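Local structure of putative NAD(P)H-flavin oxidoreductase (Neisseria meningitidis serogroup A / serotype 4A, 6WT2) at residues E64-I69 and V181-F186. The protein is an FMN-binding member of the nitroreductase family that probably uses NADH or NADPH to reduce nitro compounds, perhaps including chloramphenicol. Numbering follows the deposited sequence. Where two conformers were deposited one is given.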
loop_
_atom_site.group_PDB
_atom_site.type_symbol
_atom_site.label_atom_id
_atom_site.label_comp_id
_atom_site.label_asym_id
_atom_site.label_seq_id
_atom_site.Cartn_x
_atom_site.Cartn_y
_atom_site.Cartn_z
ATOM N N GLU A 64 -9.859 21.993 16.268
ATOM C CA GLU A 64 -10.458 21.380 17.457
ATOM C C GLU A 64 -10.286 19.869 17.431
ATOM O O GLU A 64 -10.005 19.242 18.461
ATOM C CB GLU A 64 -11.950 21.714 17.571
ATOM C CG GLU A 64 -12.587 21.103 18.837
ATOM C CD GLU A 64 -14.121 21.107 18.827
ATOM O OE1 GLU A 64 -14.726 21.274 17.745
ATOM O OE2 GLU A 64 -14.722 20.947 19.918
ATOM N N ILE A 65 -10.458 19.266 16.258
ATOM C CA ILE A 65 -10.276 17.831 16.147
ATOM C C ILE A 65 -8.801 17.486 16.278
ATOM O O ILE A 65 -8.431 16.560 17.001
ATOM C CB ILE A 65 -10.874 17.318 14.827
ATOM C CG1 ILE A 65 -12.364 17.628 14.768
ATOM C CG2 ILE A 65 -10.641 15.812 14.690
ATOM C CD1 ILE A 65 -13.017 17.087 13.488
ATOM N N ARG A 66 -7.934 18.254 15.621
ATOM C CA ARG A 66 -6.500 17.977 15.733
ATOM C C ARG A 66 -6.040 18.028 17.185
ATOM O O ARG A 66 -5.269 17.169 17.633
ATOM C CB ARG A 66 -5.699 18.967 14.892
ATOM C CG ARG A 66 -5.826 18.755 13.399
ATOM C CD ARG A 66 -4.833 19.639 12.676
ATOM N NE ARG A 66 -4.994 19.574 11.228
ATOM C CZ ARG A 66 -4.100 20.054 10.372
ATOM N NH1 ARG A 66 -2.982 20.602 10.835
ATOM N NH2 ARG A 66 -4.312 19.965 9.066
ATOM N N GLN A 67 -6.499 19.028 17.940
ATOM C CA GLN A 67 -6.117 19.112 19.346
ATOM C C GLN A 67 -6.709 17.967 20.155
ATOM O O GLN A 67 -6.097 17.520 21.132
ATOM C CB GLN A 67 -6.546 20.456 19.922
ATOM C CG GLN A 67 -5.769 21.614 19.354
ATOM C CD GLN A 67 -4.361 21.688 19.893
ATOM O OE1 GLN A 67 -3.431 22.037 19.172
ATOM N NE2 GLN A 67 -4.195 21.371 21.173
ATOM N N ALA A 68 -7.882 17.466 19.751
ATOM C CA ALA A 68 -8.514 16.374 20.485
ATOM C C ALA A 68 -7.754 15.061 20.331
ATOM O O ALA A 68 -7.773 14.230 21.246
ATOM C CB ALA A 68 -9.957 16.194 20.023
ATOM N N ILE A 69 -7.093 14.848 19.188
ATOM C CA ILE A 69 -6.381 13.593 18.971
ATOM C C ILE A 69 -4.916 13.685 19.368
ATOM O O ILE A 69 -4.261 12.645 19.540
ATOM C CB ILE A 69 -6.515 13.130 17.502
ATOM C CG1 ILE A 69 -5.918 14.160 16.541
ATOM C CG2 ILE A 69 -7.976 12.838 17.158
ATOM C CD1 ILE A 69 -6.058 13.791 15.084
ATOM N N VAL A 181 -12.759 9.187 19.098
ATOM C CA VAL A 181 -12.844 10.632 18.907
ATOM C C VAL A 181 -13.451 10.972 17.546
ATOM O O VAL A 181 -14.375 11.793 17.446
ATOM C CB VAL A 181 -11.454 11.277 19.081
ATOM C CG1 VAL A 181 -11.486 12.728 18.601
ATOM C CG2 VAL A 181 -11.003 11.207 20.538
ATOM N N LEU A 182 -12.933 10.371 16.473
ATOM C CA LEU A 182 -13.421 10.732 15.144
ATOM C C LEU A 182 -14.864 10.296 14.933
ATOM O O LEU A 182 -15.662 11.038 14.342
ATOM C CB LEU A 182 -12.535 10.111 14.066
ATOM C CG LEU A 182 -11.090 10.593 13.997
ATOM C CD1 LEU A 182 -10.414 9.973 12.774
ATOM C CD2 LEU A 182 -11.012 12.111 13.940
ATOM N N SER A 183 -15.220 9.093 15.385
ATOM C CA SER A 183 -16.576 8.606 15.159
ATOM C C SER A 183 -17.524 8.928 16.307
ATOM O O SER A 183 -18.684 9.286 16.070
ATOM C CB SER A 183 -16.576 7.096 14.938
ATOM O OG SER A 183 -17.912 6.641 15.001
ATOM N N GLY A 184 -17.077 8.779 17.547
ATOM C CA GLY A 184 -17.987 8.968 18.655
ATOM C C GLY A 184 -18.155 10.428 19.014
ATOM O O GLY A 184 -19.276 10.926 19.112
ATOM N N GLN A 185 -17.036 11.128 19.204
ATOM C CA GLN A 185 -17.088 12.508 19.663
ATOM C C GLN A 185 -17.505 13.464 18.553
ATOM O O GLN A 185 -18.278 14.394 18.802
ATOM C CB GLN A 185 -15.726 12.914 20.242
ATOM C CG GLN A 185 -15.671 14.339 20.776
ATOM C CD GLN A 185 -14.362 14.658 21.474
ATOM O OE1 GLN A 185 -13.580 13.762 21.805
ATOM N NE2 GLN A 185 -14.118 15.941 21.708
ATOM N N PHE A 186 -17.032 13.255 17.321
ATOM C CA PHE A 186 -17.304 14.191 16.236
ATOM C C PHE A 186 -18.210 13.622 15.151
ATOM O O PHE A 186 -18.514 14.334 14.184
ATOM C CB PHE A 186 -15.985 14.694 15.634
ATOM C CG PHE A 186 -15.178 15.544 16.589
ATOM C CD1 PHE A 186 -15.569 16.850 16.873
ATOM C CD2 PHE A 186 -14.056 15.028 17.233
ATOM C CE1 PHE A 186 -14.852 17.632 17.753
ATOM C CE2 PHE A 186 -13.324 15.806 18.127
ATOM C CZ PHE A 186 -13.721 17.111 18.392
#
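Phe186 lays its ring over the side chain of Ile65, whose CG1 sits 3.7 Å from the ring centroid and only 2° off the ring normal, a CH-pi contact over the middle of the face. The beta-branched isoleucine can serve two neighbours at once: with CG1 anti to its carbonyl carbon (chi1 -60°) that branch lies under the ring, while CG2 turns to Leu182 and meets its CD2 at 3.8 Å. The opposite face of the ring carries the aliphatic CG of the preceding Gln185, offset toward the rim, so the aromatic plane is sandwiched between saturated carbons. Around the rim, Glu64 reaches out on an extended chain and brings OE1 to 3.6 Å from Phe186 CE1, a little to the Ile65 side of the ring plane. OE2 lies in that plane at the edge, 4.0 Å from Phe186 CE1. The carboxylate stands steeply to the ring, and its approach to the weakly positive edge is probably mildly attractive electrostatically. Ala68 CB also lies at this edge, 3.9 Å from Phe186 CE2; its small methyl lets the ring and Val181 come close to the helix backbone.

In the alpha+beta fold of the nitroreductase family the contact joins almost the whole of the short helix 63-69 to the C-terminal end of helix 175-185; their segments 64-69 and 181-185 cross at 111°. Helix 175-185 finishes with a wider pi-type turn, in which Phe186 N bonds to Val181 O, and the ring projects from this end toward the other helix.

Deeper in, Val181 CG1 rests against Ile69 CG2 at 3.8 Å and also touches Ala68 CB. Branched aliphatic groups suit this buried layer: Ile69 reaches Leu86 and Leu182 reaches Val88, both on strand 85-92, while Ile65 packs on Ala224 of the second subunit. The bound FMN is about 12 Å from the side chain of Ile69.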